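Local coordinates for protein octenoyl-CoA reductase/carboxylase (Streptomyces sp., PDB 4A0S) that probably carries out NADPH-dependent reductive carboxylation of 2-octenoyl-CoA, supplying an unusual extender unit for cinnabaramide polyketide biosynthesis, at residues C202-Y207 and Y236-F240; Y207-V211 and V332-G336; E306-V310 and S322-R327. One frame throughout, in Å; residues are numbered along the deposited sequence.

Interaction 1 (C202-Y207 and Y236-F240). With NAP (NADP nicotinamide-adenine-dinucleotide phosphate), chain F.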
loop_
_atom_site.group_PDB
_atom_site.type_symbol
_atom_site.label_atom_id
_atom_site.label_comp_id
_atom_site.label_asym_id
_atom_site.label_seq_id
_atom_site.Cartn_x
_atom_site.Cartn_y
_atom_site.Cartn_z
ATOM N N CYS A 202 8.610 23.598 -0.529
ATOM C CA CYS A 202 7.965 23.305 0.755
ATOM C C CYS A 202 6.623 22.613 0.592
ATOM O O CYS A 202 6.305 21.665 1.323
ATOM C CB CYS A 202 7.804 24.581 1.565
ATOM S SG CYS A 202 9.352 25.085 2.278
ATOM N N ALA A 203 5.820 23.104 -0.341
ATOM C CA ALA A 203 4.513 22.539 -0.532
ATOM C C ALA A 203 4.645 21.123 -1.082
ATOM O O ALA A 203 3.954 20.227 -0.617
ATOM C CB ALA A 203 3.674 23.386 -1.451
ATOM N N GLY A 204 5.520 20.937 -2.067
ATOM C CA GLY A 204 5.708 19.606 -2.655
ATOM C C GLY A 204 6.180 18.651 -1.572
ATOM O O GLY A 204 5.699 17.519 -1.459
ATOM N N THR A 205 7.102 19.134 -0.748
ATOM C CA THR A 205 7.679 18.317 0.305
ATOM C C THR A 205 6.636 17.936 1.354
ATOM O O THR A 205 6.577 16.786 1.780
ATOM C CB THR A 205 8.854 19.034 0.983
ATOM O OG1 THR A 205 9.921 19.147 0.041
ATOM C CG2 THR A 205 9.350 18.246 2.174
ATOM N N ALA A 206 5.821 18.908 1.747
ATOM C CA ALA A 206 4.770 18.656 2.706
ATOM C C ALA A 206 3.743 17.693 2.074
ATOM O O ALA A 206 3.156 16.843 2.750
ATOM C CB ALA A 206 4.109 19.973 3.115
ATOM N N TYR A 207 3.557 17.845 0.772
ATOM C CA TYR A 207 2.585 17.081 0.029
ATOM C C TYR A 207 3.019 15.621 0.020
ATOM O O TYR A 207 2.221 14.712 0.292
ATOM C CB TYR A 207 2.462 17.595 -1.409
ATOM C CG TYR A 207 1.487 16.756 -2.188
ATOM C CD1 TYR A 207 1.872 15.515 -2.714
ATOM C CD2 TYR A 207 0.159 17.168 -2.349
ATOM C CE1 TYR A 207 0.961 14.713 -3.386
ATOM C CE2 TYR A 207 -0.750 16.376 -3.040
ATOM C CZ TYR A 207 -0.335 15.143 -3.540
ATOM O OH TYR A 207 -1.218 14.351 -4.209
ATOM N N TYR A 236 2.327 24.769 4.664
ATOM C CA TYR A 236 1.647 23.941 3.660
ATOM C C TYR A 236 1.071 22.682 4.240
ATOM O O TYR A 236 -0.026 22.277 3.851
ATOM C CB TYR A 236 2.567 23.622 2.497
ATOM C CG TYR A 236 2.882 24.864 1.721
ATOM C CD1 TYR A 236 1.888 25.524 0.995
ATOM C CD2 TYR A 236 4.169 25.400 1.726
ATOM C CE1 TYR A 236 2.175 26.699 0.278
ATOM C CE2 TYR A 236 4.467 26.565 1.022
ATOM C CZ TYR A 236 3.466 27.206 0.310
ATOM O OH TYR A 236 3.753 28.345 -0.392
ATOM N N ALA A 237 1.807 22.076 5.166
ATOM C CA ALA A 237 1.333 20.891 5.866
ATOM C C ALA A 237 -0.049 21.183 6.429
ATOM O O ALA A 237 -0.982 20.405 6.242
ATOM C CB ALA A 237 2.298 20.506 6.971
ATOM N N ILE A 238 -0.189 22.331 7.083
ATOM C CA ILE A 238 -1.493 22.739 7.621
ATOM C C ILE A 238 -2.579 22.696 6.552
ATOM O O ILE A 238 -3.678 22.201 6.785
ATOM C CB ILE A 238 -1.435 24.163 8.227
ATOM C CG1 ILE A 238 -0.699 24.125 9.558
ATOM C CG2 ILE A 238 -2.852 24.756 8.376
ATOM C CD1 ILE A 238 -0.121 25.472 9.966
ATOM N N GLN A 239 -2.261 23.219 5.378
ATOM C CA GLN A 239 -3.247 23.320 4.325
ATOM C C GLN A 239 -3.612 21.967 3.754
ATOM O O GLN A 239 -4.787 21.698 3.501
ATOM C CB GLN A 239 -2.738 24.231 3.240
ATOM C CG GLN A 239 -2.570 25.643 3.722
ATOM C CD GLN A 239 -2.375 26.544 2.563
ATOM O OE1 GLN A 239 -3.292 26.742 1.769
ATOM N NE2 GLN A 239 -1.158 27.025 2.394
ATOM N N PHE A 240 -2.615 21.116 3.564
ATOM C CA PHE A 240 -2.881 19.771 3.083
ATOM C C PHE A 240 -3.695 18.987 4.108
ATOM O O PHE A 240 -4.601 18.244 3.735
ATOM C CB PHE A 240 -1.596 19.040 2.768
ATOM C CG PHE A 240 -0.859 19.625 1.620
ATOM C CD1 PHE A 240 -1.530 19.980 0.452
ATOM C CD2 PHE A 240 0.505 19.842 1.702
ATOM C CE1 PHE A 240 -0.828 20.544 -0.631
ATOM C CE2 PHE A 240 1.196 20.402 0.637
ATOM C CZ PHE A 240 0.529 20.737 -0.528
HETATM P PA NAP F . 11.275 27.381 8.121
HETATM O O1A NAP F . 10.324 28.138 7.120
HETATM O O2A NAP F . 12.342 28.200 8.784
HETATM O O5B NAP F . 10.358 26.790 9.205
HETATM C C5B NAP F . 10.960 25.936 10.157
HETATM C C4B NAP F . 10.096 26.000 11.405
HETATM O O4B NAP F . 10.698 25.090 12.336
HETATM C C3B NAP F . 10.085 27.395 12.067
HETATM O O3B NAP F . 8.764 27.876 11.929
HETATM C C2B NAP F . 10.286 27.113 13.548
HETATM O O2B NAP F . 9.052 26.863 14.219
HETATM C C1B NAP F . 11.070 25.850 13.573
HETATM N N9A NAP F . 12.509 26.200 13.462
HETATM C C8A NAP F . 13.089 27.221 12.811
HETATM N N7A NAP F . 14.422 27.152 12.930
HETATM C C5A NAP F . 14.665 26.075 13.664
HETATM C C6A NAP F . 15.830 25.520 14.132
HETATM N N6A NAP F . 17.000 26.072 13.815
HETATM N N1A NAP F . 15.748 24.418 14.861
HETATM C C2A NAP F . 14.578 23.850 15.139
HETATM N N3A NAP F . 13.437 24.362 14.735
HETATM C C4A NAP F . 13.468 25.472 13.992
HETATM O O3 NAP F . 11.973 26.136 7.396
HETATM P PN NAP F . 11.167 25.049 6.528
HETATM O O1N NAP F . 11.295 25.627 5.074
HETATM O O2N NAP F . 9.793 24.729 7.057
HETATM O O5D NAP F . 12.204 23.846 6.689
HETATM C C5D NAP F . 12.235 23.243 7.979
HETATM C C4D NAP F . 13.241 22.134 7.872
HETATM O O4D NAP F . 12.764 21.249 6.799
HETATM C C3D NAP F . 14.623 22.610 7.422
HETATM O O3D NAP F . 15.522 21.798 8.205
HETATM C C2D NAP F . 14.684 22.247 5.954
HETATM O O2D NAP F . 16.043 22.004 5.519
HETATM C C1D NAP F . 13.952 20.921 6.023
HETATM N N1N NAP F . 13.316 20.739 4.740
HETATM C C2N NAP F . 13.496 19.518 4.125
HETATM C C3N NAP F . 12.879 19.362 2.916
HETATM C C7N NAP F . 13.085 18.057 2.252
HETATM O O7N NAP F . 13.681 17.128 2.806
HETATM N N7N NAP F . 12.616 18.038 1.033
HETATM C C4N NAP F . 12.106 20.368 2.327
HETATM C C5N NAP F . 11.906 21.592 2.941
HETATM C C6N NAP F . 12.517 21.774 4.171
HETATM P P2B NAP F . 9.114 26.968 15.824
HETATM O O1X NAP F . 7.505 27.089 16.052
HETATM O O2X NAP F . 9.671 25.600 16.468
HETATM O O3X NAP F . 9.932 28.221 16.022
#

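Interaction 2 (Y207-V211 and V332-G336). With NAP (NADP nicotinamide-adenine-dinucleotide phosphate), chain F.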
loop_
_atom_site.group_PDB
_atom_site.type_symbol
_atom_site.label_atom_id
_atom_site.label_comp_id
_atom_site.label_asym_id
_atom_site.label_seq_id
_atom_site.Cartn_x
_atom_site.Cartn_y
_atom_site.Cartn_z
ATOM N N TYR A 207 3.557 17.845 0.772
ATOM C CA TYR A 207 2.585 17.081 0.029
ATOM C C TYR A 207 3.019 15.621 0.020
ATOM O O TYR A 207 2.221 14.712 0.292
ATOM C CB TYR A 207 2.462 17.595 -1.409
ATOM C CG TYR A 207 1.487 16.756 -2.188
ATOM C CD1 TYR A 207 1.872 15.515 -2.714
ATOM C CD2 TYR A 207 0.159 17.168 -2.349
ATOM C CE1 TYR A 207 0.961 14.713 -3.386
ATOM C CE2 TYR A 207 -0.750 16.376 -3.040
ATOM C CZ TYR A 207 -0.335 15.143 -3.540
ATOM O OH TYR A 207 -1.218 14.351 -4.209
ATOM N N ARG A 208 4.289 15.398 -0.296
ATOM C CA ARG A 208 4.825 14.039 -0.289
ATOM C C ARG A 208 4.657 13.415 1.100
ATOM O O ARG A 208 4.193 12.297 1.235
ATOM C CB ARG A 208 6.304 14.021 -0.676
ATOM C CG ARG A 208 6.847 12.602 -0.685
ATOM C CD ARG A 208 8.276 12.502 -1.172
ATOM N NE ARG A 208 8.716 11.117 -1.114
ATOM C CZ ARG A 208 8.731 10.285 -2.159
ATOM N NH1 ARG A 208 8.312 10.683 -3.358
ATOM N NH2 ARG A 208 9.154 9.040 -2.005
ATOM N N MET A 209 5.044 14.174 2.120
ATOM C CA MET A 209 4.986 13.724 3.500
ATOM C C MET A 209 3.590 13.360 3.963
ATOM O O MET A 209 3.443 12.469 4.768
ATOM C CB MET A 209 5.530 14.835 4.398
ATOM C CG MET A 209 7.023 15.042 4.185
ATOM S SD MET A 209 7.633 16.430 5.120
ATOM C CE MET A 209 7.556 15.762 6.789
ATOM N N LEU A 210 2.576 14.058 3.466
ATOM C CA LEU A 210 1.253 13.956 4.075
ATOM C C LEU A 210 0.186 13.471 3.139
ATOM O O LEU A 210 -0.706 12.765 3.562
ATOM C CB LEU A 210 0.803 15.305 4.638
ATOM C CG LEU A 210 1.644 15.856 5.779
ATOM C CD1 LEU A 210 1.195 17.286 6.056
ATOM C CD2 LEU A 210 1.481 14.973 7.028
ATOM N N VAL A 211 0.251 13.897 1.882
ATOM C CA VAL A 211 -0.852 13.600 0.990
ATOM C C VAL A 211 -0.546 12.367 0.176
ATOM O O VAL A 211 -1.399 11.495 0.005
ATOM C CB VAL A 211 -1.192 14.791 0.068
ATOM C CG1 VAL A 211 -2.348 14.417 -0.899
ATOM C CG2 VAL A 211 -1.542 16.035 0.901
ATOM N N VAL A 332 5.410 8.929 12.143
ATOM C CA VAL A 332 6.201 10.123 12.198
ATOM C C VAL A 332 6.810 10.226 10.802
ATOM O O VAL A 332 7.535 9.337 10.375
ATOM C CB VAL A 332 7.317 10.016 13.243
ATOM C CG1 VAL A 332 8.166 11.281 13.214
ATOM C CG2 VAL A 332 6.739 9.771 14.619
ATOM N N VAL A 333 6.478 11.282 10.086
ATOM C CA VAL A 333 7.067 11.500 8.781
ATOM C C VAL A 333 8.019 12.666 8.926
ATOM O O VAL A 333 7.646 13.710 9.455
ATOM C CB VAL A 333 6.005 11.699 7.666
ATOM C CG1 VAL A 333 5.065 12.898 7.960
ATOM C CG2 VAL A 333 6.666 11.809 6.289
ATOM N N THR A 334 9.262 12.468 8.496
ATOM C CA THR A 334 10.291 13.472 8.714
ATOM C C THR A 334 11.040 13.789 7.437
ATOM O O THR A 334 11.371 12.879 6.663
ATOM C CB THR A 334 11.321 13.020 9.776
ATOM O OG1 THR A 334 12.344 14.018 9.894
ATOM C CG2 THR A 334 11.949 11.671 9.400
ATOM N N CYS A 335 11.315 15.071 7.230
ATOM C CA CYS A 335 12.077 15.501 6.058
ATOM C C CYS A 335 13.220 16.404 6.448
ATOM O O CYS A 335 13.828 17.064 5.599
ATOM C CB CYS A 335 11.173 16.264 5.094
ATOM S SG CYS A 335 10.580 17.849 5.743
ATOM N N GLY A 336 13.543 16.428 7.731
ATOM C CA GLY A 336 14.543 17.380 8.162
ATOM C C GLY A 336 14.859 17.233 9.617
ATOM O O GLY A 336 14.246 16.443 10.323
HETATM P PA NAP F . 11.275 27.381 8.121
HETATM O O1A NAP F . 10.324 28.138 7.120
HETATM O O2A NAP F . 12.342 28.200 8.784
HETATM O O5B NAP F . 10.358 26.790 9.205
HETATM C C5B NAP F . 10.960 25.936 10.157
HETATM C C4B NAP F . 10.096 26.000 11.405
HETATM O O4B NAP F . 10.698 25.090 12.336
HETATM C C3B NAP F . 10.085 27.395 12.067
HETATM O O3B NAP F . 8.764 27.876 11.929
HETATM C C2B NAP F . 10.286 27.113 13.548
HETATM O O2B NAP F . 9.052 26.863 14.219
HETATM C C1B NAP F . 11.070 25.850 13.573
HETATM N N9A NAP F . 12.509 26.200 13.462
HETATM C C8A NAP F . 13.089 27.221 12.811
HETATM N N7A NAP F . 14.422 27.152 12.930
HETATM C C5A NAP F . 14.665 26.075 13.664
HETATM C C6A NAP F . 15.830 25.520 14.132
HETATM N N6A NAP F . 17.000 26.072 13.815
HETATM N N1A NAP F . 15.748 24.418 14.861
HETATM C C2A NAP F . 14.578 23.850 15.139
HETATM N N3A NAP F . 13.437 24.362 14.735
HETATM C C4A NAP F . 13.468 25.472 13.992
HETATM O O3 NAP F . 11.973 26.136 7.396
HETATM P PN NAP F . 11.167 25.049 6.528
HETATM O O1N NAP F . 11.295 25.627 5.074
HETATM O O2N NAP F . 9.793 24.729 7.057
HETATM O O5D NAP F . 12.204 23.846 6.689
HETATM C C5D NAP F . 12.235 23.243 7.979
HETATM C C4D NAP F . 13.241 22.134 7.872
HETATM O O4D NAP F . 12.764 21.249 6.799
HETATM C C3D NAP F . 14.623 22.610 7.422
HETATM O O3D NAP F . 15.522 21.798 8.205
HETATM C C2D NAP F . 14.684 22.247 5.954
HETATM O O2D NAP F . 16.043 22.004 5.519
HETATM C C1D NAP F . 13.952 20.921 6.023
HETATM N N1N NAP F . 13.316 20.739 4.740
HETATM C C2N NAP F . 13.496 19.518 4.125
HETATM C C3N NAP F . 12.879 19.362 2.916
HETATM C C7N NAP F . 13.085 18.057 2.252
HETATM O O7N NAP F . 13.681 17.128 2.806
HETATM N N7N NAP F . 12.616 18.038 1.033
HETATM C C4N NAP F . 12.106 20.368 2.327
HETATM C C5N NAP F . 11.906 21.592 2.941
HETATM C C6N NAP F . 12.517 21.774 4.171
HETATM P P2B NAP F . 9.114 26.968 15.824
HETATM O O1X NAP F . 7.505 27.089 16.052
HETATM O O2X NAP F . 9.671 25.600 16.468
HETATM O O3X NAP F . 9.932 28.221 16.022
#

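Interaction 3 (E306-V310 and S322-R327)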
loop_
_atom_site.group_PDB
_atom_site.type_symbol
_atom_site.label_atom_id
_atom_site.label_comp_id
_atom_site.label_asym_id
_atom_site.label_seq_id
_atom_site.Cartn_x
_atom_site.Cartn_y
_atom_site.Cartn_z
ATOM N N GLU A 306 -4.704 11.036 20.031
ATOM C CA GLU A 306 -3.298 11.150 19.680
ATOM C C GLU A 306 -3.144 11.395 18.189
ATOM O O GLU A 306 -3.965 10.953 17.388
ATOM C CB GLU A 306 -2.539 9.890 20.060
ATOM C CG GLU A 306 -2.411 9.682 21.554
ATOM C CD GLU A 306 -2.044 8.240 21.885
ATOM O OE1 GLU A 306 -2.777 7.309 21.456
ATOM O OE2 GLU A 306 -1.017 8.038 22.552
ATOM N N PRO A 307 -2.089 12.117 17.806
ATOM C CA PRO A 307 -1.959 12.345 16.382
ATOM C C PRO A 307 -1.760 11.041 15.614
ATOM O O PRO A 307 -1.137 10.118 16.110
ATOM C CB PRO A 307 -0.719 13.231 16.281
ATOM C CG PRO A 307 0.020 13.017 17.521
ATOM C CD PRO A 307 -1.030 12.788 18.570
ATOM N N ASP A 308 -2.322 10.989 14.420
ATOM C CA ASP A 308 -2.195 9.852 13.531
ATOM C C ASP A 308 -0.895 9.985 12.779
ATOM O O ASP A 308 -0.227 9.000 12.482
ATOM C CB ASP A 308 -3.371 9.875 12.569
ATOM C CG ASP A 308 -4.676 9.642 13.290
ATOM O OD1 ASP A 308 -4.813 8.540 13.850
ATOM O OD2 ASP A 308 -5.522 10.564 13.356
ATOM N N ILE A 309 -0.553 11.230 12.466
ATOM C CA ILE A 309 0.680 11.529 11.754
ATOM C C ILE A 309 1.337 12.676 12.484
ATOM O O ILE A 309 0.676 13.659 12.825
ATOM C CB ILE A 309 0.423 11.945 10.293
ATOM C CG1 ILE A 309 -0.247 10.818 9.500
ATOM C CG2 ILE A 309 1.734 12.362 9.586
ATOM C CD1 ILE A 309 -0.945 11.338 8.254
ATOM N N VAL A 310 2.632 12.537 12.721
ATOM C CA VAL A 310 3.413 13.623 13.244
ATOM C C VAL A 310 4.299 14.076 12.109
ATOM O O VAL A 310 5.047 13.296 11.522
ATOM C CB VAL A 310 4.271 13.202 14.433
ATOM C CG1 VAL A 310 5.052 14.383 14.946
ATOM C CG2 VAL A 310 3.389 12.596 15.511
ATOM N N SER A 322 7.981 13.146 19.047
ATOM C CA SER A 322 7.188 12.758 17.876
ATOM C C SER A 322 6.899 11.269 17.897
ATOM O O SER A 322 5.763 10.856 17.648
ATOM C CB SER A 322 7.907 13.141 16.590
ATOM O OG SER A 322 7.970 14.545 16.489
ATOM N N VAL A 323 7.915 10.477 18.233
ATOM C CA VAL A 323 7.758 9.032 18.368
ATOM C C VAL A 323 6.783 8.672 19.488
ATOM O O VAL A 323 5.950 7.779 19.341
ATOM C CB VAL A 323 9.120 8.317 18.590
ATOM C CG1 VAL A 323 8.903 6.869 18.920
ATOM C CG2 VAL A 323 9.949 8.408 17.343
ATOM N N ILE A 324 6.868 9.383 20.598
ATOM C CA ILE A 324 6.021 9.053 21.741
ATOM C C ILE A 324 4.569 9.430 21.486
ATOM O O ILE A 324 3.650 8.651 21.766
ATOM C CB ILE A 324 6.538 9.724 23.028
ATOM C CG1 ILE A 324 7.875 9.083 23.424
ATOM C CG2 ILE A 324 5.501 9.574 24.163
ATOM C CD1 ILE A 324 8.678 9.900 24.383
ATOM N N VAL A 325 4.383 10.615 20.915
ATOM C CA VAL A 325 3.061 11.217 20.776
ATOM C C VAL A 325 2.175 10.549 19.724
ATOM O O VAL A 325 0.966 10.513 19.875
ATOM C CB VAL A 325 3.185 12.725 20.521
ATOM C CG1 VAL A 325 3.539 13.014 19.060
ATOM C CG2 VAL A 325 1.950 13.433 20.938
ATOM N N ALA A 326 2.778 10.009 18.674
ATOM C CA ALA A 326 1.997 9.398 17.614
ATOM C C ALA A 326 1.153 8.255 18.168
ATOM O O ALA A 326 1.613 7.506 19.010
ATOM C CB ALA A 326 2.901 8.929 16.499
ATOM N N ARG A 327 -0.098 8.154 17.724
ATOM C CA ARG A 327 -0.946 7.021 18.096
ATOM C C ARG A 327 -0.271 5.692 17.798
ATOM O O ARG A 327 0.685 5.629 17.028
ATOM C CB ARG A 327 -2.273 7.064 17.343
ATOM C CG ARG A 327 -2.163 6.705 15.853
ATOM C CD ARG A 327 -3.525 6.294 15.365
ATOM N NE ARG A 327 -3.629 6.256 13.913
ATOM C CZ ARG A 327 -3.349 5.204 13.149
ATOM N NH1 ARG A 327 -2.887 4.067 13.663
ATOM N NH2 ARG A 327 -3.527 5.300 11.843
HETATM O O HOH W 1 0.480 5.398 21.521
#

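Interaction 1 (C202-Y207 and Y236-F240)
The first helix of the nucleotide-binding fold, 232-243, packs through Tyr236, Ala237 and Phe240 against Cys202, Ala203, Ala206 and Tyr207 of helix 200-210 beside the bound NADP. The axes of the two segments approach to 8.8 Å and cross at -50°, a spacing that the alanines on the facing sides help to allow. Ala203 CB stands over the centre of the Tyr236 ring, 3.7 Å from its centroid, a CH-pi contact. Cys202 CB reaches the same ring obliquely at CD2. With CG anti to its carbonyl carbon (chi1 -67°), Phe240 sends its ring across to helix 200-210, where its edge slides against the backbone: CE2 lies 3.0 Å from Ala203 O, close to the ring plane, a tight fit. One face of this ring receives the edge of Tyr207, a T-shaped pair with centroids 5.5 Å apart and planes at 87°. Ala206 CB lies at the edge of the same Phe240 ring and 3.7 Å from Ala237 N. The Tyr236 hydroxyl is hydrogen-bonded to Ser199 OG and Ala383 N. Were an alanine here instead of Tyr236, Ala203 CB would probably lose the ring face beneath it, and Ser199 OG and Ala383 N their shared partner. On another side of helix 200-210, Thr205 OG1 accepts a weak hydrogen bond from NADP N7N at 3.1 Å, while Cys202 SG comes within 3.4 Å of NADP O1N. Gly232 and Leu233, at the start of helix 232-243, also bind the dinucleotide, as expected of the Rossmann fold in zinc-binding-dehydrogenase relatives.

Interaction 2 (Y207-V211 and V332-G336)
Met209 supplies most of the helix side of this contact, meeting Val333 of strand 331-334 and Cys335 just beyond its end; no hydrogen bond joins the two segments. The apolar part begins near the helix backbone, where Met209 CB lies 3.7 Å from Val333 CG2. From the next residue, Leu210 CD2 adds a looser touch on Val333 CG1 at 4.2 Å. The Met209 chain is extended through SD and then bends (chi3 72°), which brings CE back over the strand, 3.4 Å from Val333 O. Sulfur makes the second kind of contact: Met209 SD sits 3.3 Å from Cys335 SG, a close approach of two buried sulfurs. Cys335 SG projects between its own backbone N and carbonyl carbon (chi1 67°), placing it between the methionine and the cofactor, 3.7 Å from NADP C2N. The strand segment has polar contacts of its own. Thr334 CB points away from Met209, and its OG1 is hydrogen-bonded to Asn347 of a third subunit; a weak bond from Gly336 N also reaches OG1. Gly336 itself lies so near the ribose that a beta carbon would collide with NADP C1D. A strand whose C-terminal end turns into a loop beside the nicotinamide is characteristic of the Rossmann dinucleotide-binding site.

Interaction 3 (E306-V310 and S322-R327)
Within the beta-alpha-beta unit of strands 309-312 and 331-334, Val310 and the residues leading into its strand pack on Ser322 and Val325 of the last turn of helix 316-325 and on Ala326 just after it. This is the Rossmann arrangement of a helix laid against a parallel sheet. Val310 forks over the helix: CG2 lies 3.6 Å from Val325 CG1 and also meets Ala326 CB, while CG1 rests 3.5 Å from Ser322 CB. The hydroxyl of Ser322 is engaged by Glu312. The Pro307 and Val325 side chains cross at about a right angle, CG of the proline 3.8 Å from CG1 of the valine. Where the chain leaves the helix, Arg327 N donates to Pro307 O at 2.7 Å; the N-H...O angle of 179° makes this an almost straight bond. A water links Glu306 OE2 with Ala326 O, the second link weak. Asp308 OD2 is held by Arg305 and by Ile223 N, which should restrain the carboxylate's rotation and probably favours its charged form. Its other oxygen forms the salt bridge across the contact: Arg327 NE lies 2.6 Å from Asp308 OD1, which sits 8° out of the guanidinium plane and accepts through its anti lone pair in a bent bond (N-H...O 138°).

Overall arrangement
From the N terminus, helix 200-210 enters both of the first two contacts. Interaction 1 closes a short loop to helix 232-243; interaction 2 starts at the shared Tyr207 and spans 120 residues to strand 331-334. Their segments alternate, so the two loops cross, and Ala237 CB meets Leu210 CD1 at 3.5 Å where they adjoin. Interaction 3 is nested inside the loop of interaction 2, with only 11 residues between its segments. Strands 309-312 and 331-334 are sheet neighbours, joined by a probable hydrogen bond from Val333 N to Val310 O. Interactions 1 and 2 both border NADP; interaction 3, its centre about 18 Å from that of interaction 1, packs helix 316-325 on the start of strand 309-312.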